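Local coordinates for histone acetyltransferase HPA2 and related acetyltransferases (Corynebacterium glutamicum ATCC 13032, PDB 2QEC), which probably transfers acyl groups, such as the acetyl group of acetyl-CoA, to an acceptor amine, as a member of the GCN5-related N-acetyltransferase family, at residues D28-F31 and L32-I35; Q37-G41 and S42-R46. The protein carries 1 engineered substitution. All blocks are in the same frame, centred on the assembly; numbering follows the deposited sequence.

Interaction 1. Residues D28-F31 and L32-I35. Engineered in segment 28-31: T30 (natural residue Ala).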
# COMPACT_ATOMS: atom_id res chain seq x y z
N ASP A 28 26.93 -3.26 -4.81
CA ASP A 28 25.70 -2.63 -4.39
C ASP A 28 25.43 -2.77 -2.89
O ASP A 28 25.19 -3.88 -2.43
CB ASP A 28 24.54 -3.25 -5.16
CG ASP A 28 23.27 -2.45 -5.06
OD1 ASP A 28 22.94 -1.98 -3.97
OD2 ASP A 28 22.60 -2.30 -6.09
N PRO A 29 25.35 -1.65 -2.14
CA PRO A 29 25.05 -1.66 -0.69
C PRO A 29 23.82 -2.48 -0.33
O PRO A 29 23.75 -3.02 0.77
CB PRO A 29 24.75 -0.17 -0.38
CG PRO A 29 25.47 0.58 -1.39
CD PRO A 29 25.53 -0.27 -2.63
N THR A 30 22.85 -2.50 -1.21
CA THR A 30 21.65 -3.28 -1.02
C THR A 30 21.97 -4.76 -0.75
O THR A 30 21.34 -5.39 0.09
CB THR A 30 20.70 -3.09 -2.21
OG1 THR A 30 20.13 -1.77 -2.11
CG2 THR A 30 19.56 -4.12 -2.23
N PHE A 31 22.99 -5.30 -1.42
CA PHE A 31 23.39 -6.69 -1.22
C PHE A 31 24.54 -6.86 -0.27
O PHE A 31 24.50 -7.74 0.57
CB PHE A 31 23.67 -7.34 -2.57
CG PHE A 31 22.43 -7.63 -3.33
CD1 PHE A 31 21.72 -8.79 -3.08
CD2 PHE A 31 21.95 -6.72 -4.28
CE1 PHE A 31 20.57 -9.05 -3.77
CE2 PHE A 31 20.79 -6.98 -4.98
CZ PHE A 31 20.09 -8.14 -4.73
N LEU A 32 25.52 -5.97 -0.35
CA LEU A 32 26.67 -5.97 0.57
C LEU A 32 26.29 -6.01 2.06
O LEU A 32 26.99 -6.63 2.85
CB LEU A 32 27.58 -4.75 0.30
CG LEU A 32 28.31 -4.63 -1.04
CD1 LEU A 32 29.12 -3.33 -1.14
CD2 LEU A 32 29.22 -5.78 -1.23
N ARG A 33 25.20 -5.34 2.44
CA ARG A 33 24.68 -5.34 3.82
C ARG A 33 24.30 -6.72 4.37
O ARG A 33 24.37 -6.91 5.58
CB ARG A 33 23.42 -4.47 3.93
CG ARG A 33 22.23 -4.99 3.05
CD ARG A 33 20.95 -4.17 3.27
NE ARG A 33 19.90 -4.44 2.27
CZ ARG A 33 18.73 -3.81 2.26
NH1 ARG A 33 18.45 -2.88 3.18
NH2 ARG A 33 17.82 -4.11 1.33
N TRP A 34 23.85 -7.64 3.52
CA TRP A 34 23.50 -9.00 3.97
C TRP A 34 24.70 -9.94 3.99
O TRP A 34 24.75 -10.87 4.78
CB TRP A 34 22.43 -9.64 3.07
CG TRP A 34 21.16 -8.88 3.00
CD1 TRP A 34 20.52 -8.46 1.87
CD2 TRP A 34 20.37 -8.42 4.10
NE1 TRP A 34 19.38 -7.77 2.20
CE2 TRP A 34 19.26 -7.73 3.56
CE3 TRP A 34 20.48 -8.53 5.50
CZ2 TRP A 34 18.27 -7.14 4.37
CZ3 TRP A 34 19.50 -7.93 6.31
CH2 TRP A 34 18.41 -7.25 5.73
N ILE A 35 25.67 -9.71 3.12
CA ILE A 35 26.77 -10.65 3.00
C ILE A 35 27.96 -10.15 3.85
O ILE A 35 28.39 -9.03 3.67
CB ILE A 35 27.10 -10.84 1.53
CG1 ILE A 35 25.94 -11.60 0.86
CG2 ILE A 35 28.40 -11.63 1.33
CD1 ILE A 35 25.77 -11.25 -0.47

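Interaction 2. Residues Q37-G41 and S42-R46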
# COMPACT_ATOMS: atom_id res chain seq x y z
N GLN A 37 31.53 -9.21 4.90
CA GLN A 37 32.60 -8.70 4.08
C GLN A 37 33.93 -8.87 4.78
O GLN A 37 34.00 -9.01 6.00
CB GLN A 37 32.36 -7.23 3.75
CG GLN A 37 31.11 -6.96 3.00
CD GLN A 37 31.10 -7.53 1.64
OE1 GLN A 37 31.99 -7.25 0.84
NE2 GLN A 37 30.11 -8.38 1.35
N PRO A 38 35.02 -8.92 4.00
CA PRO A 38 35.04 -8.97 2.55
C PRO A 38 34.52 -10.27 1.95
O PRO A 38 34.40 -11.30 2.64
CB PRO A 38 36.51 -8.79 2.20
CG PRO A 38 37.24 -9.03 3.38
CD PRO A 38 36.37 -8.86 4.56
N ASP A 39 34.24 -10.21 0.66
CA ASP A 39 33.72 -11.34 -0.10
C ASP A 39 34.55 -11.47 -1.37
O ASP A 39 34.09 -11.07 -2.45
CB ASP A 39 32.26 -11.06 -0.45
CG ASP A 39 31.57 -12.24 -1.13
OD1 ASP A 39 32.09 -13.35 -1.07
OD2 ASP A 39 30.46 -12.07 -1.67
N PRO A 40 35.77 -12.04 -1.26
CA PRO A 40 36.65 -12.15 -2.42
C PRO A 40 36.00 -12.81 -3.63
O PRO A 40 35.49 -13.94 -3.52
CB PRO A 40 37.81 -13.01 -1.90
CG PRO A 40 37.84 -12.74 -0.44
CD PRO A 40 36.41 -12.55 -0.04
N GLY A 41 35.98 -12.10 -4.75
CA GLY A 41 35.41 -12.59 -6.00
C GLY A 41 33.90 -12.65 -5.98
O GLY A 41 33.29 -13.29 -6.83
N SER A 42 33.28 -11.97 -5.02
CA SER A 42 31.84 -12.02 -4.83
C SER A 42 31.29 -13.44 -4.74
O SER A 42 30.16 -13.70 -5.17
CB SER A 42 31.12 -11.24 -5.94
OG SER A 42 31.52 -9.88 -5.89
N ALA A 43 32.05 -14.34 -4.11
CA ALA A 43 31.73 -15.76 -4.10
C ALA A 43 30.49 -16.09 -3.27
O ALA A 43 29.69 -16.95 -3.63
CB ALA A 43 32.94 -16.56 -3.58
N LYS A 44 30.34 -15.39 -2.15
CA LYS A 44 29.19 -15.59 -1.28
C LYS A 44 27.93 -14.96 -1.93
O LYS A 44 26.86 -15.57 -1.91
CB LYS A 44 29.44 -15.03 0.11
CG LYS A 44 30.53 -15.79 0.88
CD LYS A 44 30.82 -15.18 2.28
CE LYS A 44 31.69 -13.92 2.23
NZ LYS A 44 32.33 -13.58 3.58
N LEU A 45 28.08 -13.81 -2.56
CA LEU A 45 26.96 -13.19 -3.30
C LEU A 45 26.48 -14.08 -4.43
O LEU A 45 25.27 -14.24 -4.65
CB LEU A 45 27.39 -11.85 -3.89
CG LEU A 45 26.38 -11.04 -4.73
CD1 LEU A 45 25.21 -10.70 -3.89
CD2 LEU A 45 27.00 -9.79 -5.25
N ARG A 46 27.44 -14.61 -5.19
CA ARG A 46 27.18 -15.61 -6.22
C ARG A 46 26.39 -16.82 -5.70
O ARG A 46 25.38 -17.20 -6.29
CB ARG A 46 28.48 -16.06 -6.84
CG ARG A 46 28.22 -17.10 -7.96
CD ARG A 46 29.50 -17.51 -8.65
NE ARG A 46 30.12 -16.36 -9.29
CZ ARG A 46 29.82 -15.88 -10.50
NH1 ARG A 46 28.91 -16.48 -11.27
NH2 ARG A 46 30.48 -14.80 -10.93
O HOH W 1 32.39 -15.68 -7.69

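Interaction 1. Residues D28-F31 and L32-I35
With CG set between its backbone N and carbonyl carbon (chi1 63°) and the chain extended from there to NE, R33 reaches back along the short helix 29-32 of this GNAT-family chain to the carbonyl of T30. The guanidinium NE donates to T30 O at 2.8 Å. This bond is bent, 137° at the hydrogen, and the oxygen lies somewhat off the guanidinium plane. On the way the chain brushes two carbonyls, CG passing 3.1 Å from T30 O and also close to P29 O, while T30, an engineered residue, runs beside the arginine and points the same way. W34 CZ2 sits over one face of the R33 guanidinium, toward its rim, with the indole tilted against it rather than stacked.

The backbone beneath makes a single short turn. D28 caps its N-terminus, OD1 accepting from T30 N at 2.8 Å. The carbonyl oxygen of D28 takes two N-H groups, those of F31 and L32, and the bond from L32 N is nearly straight at 174°. R33 N follows with a bond to P29 O, and at the far end F31 O receives W34 N at 3.0 Å and, weakly, I35 N as the chain leaves the helix.

F31 turns its side chain away from the following residues into the protein, where its ring meets F25 and stands edge-to-face on F49. E192 accepts a weak hydrogen bond from T30 OG1 and forms a long, weak ion pair with R33. Over the first turn, L32 CG rests 3.5 Å from D28 O.

Interaction 2. Residues Q37-G41 and S42-R46
The carboxylate of D39 is gripped at both oxygens by the first turn of helix 43-60: OD1 accepts from K44 N at 2.9 Å and OD2 from L45 N at 3.1 Å. Each oxygen uses its syn lone pair, the one on the side of its neighbour, so the two nearly parallel bonds fix the rotation of the group. The bond to K44 N is the straighter, at 167°. CG of D39 stands anti to the backbone N (chi1 -174°), which carries the carboxylate across the turn to the start of the helix.

The loop closes on itself just before the helix. S42 N donates to D39 O at 2.8 Å, spanning P40 and G41, and G41 adopts a positive phi there. S42 occupies the N-cap position, yet its hydroxyl makes no capping bond; the acceptor role is filled by the aspartate three residues earlier.

K44 folds back over D39. Bent at chi3 (-78°), its chain brings K44 CE to 3.4 Å from D39 OD1 and delivers K44 NZ to P38 O at 3.2 Å, while P36 O accepts a second bond from the same ammonium. K44 NZ stays 4.7 Å from D39 OD1, and its charge would probably help stabilise the carboxylate. A water donates to G41 O and accepts from R46 NE, whose guanidinium also forms a salt bridge with D19 of helix 14-25. A carboxylate accepting from the leading N-H groups of a helix is characteristic of side-chain capping at a helix N-terminus.

Overall arrangement
Interactions 1 and 2 lie in series along the chain, their centres about 10 Å apart on the same side of the chain's centre, and cover the passage from helix 29-32 through a proline-containing loop into helix 43-60. They share an apolar seam: I35 CD1 meets L45 CD1 at 3.5 Å, I35 CG2 lies 3.8 Å from K44 CB, and F31 CB approaches L45 CD1 at 3.9 Å. I35 O also accepts from Q37 NE2, tying the two parts of the loop together. At each helix start an aspartate carboxylate serves as acceptor: D28 accepts one backbone N-H from the N-cap position, D39 two from three residues before the N-cap, S42.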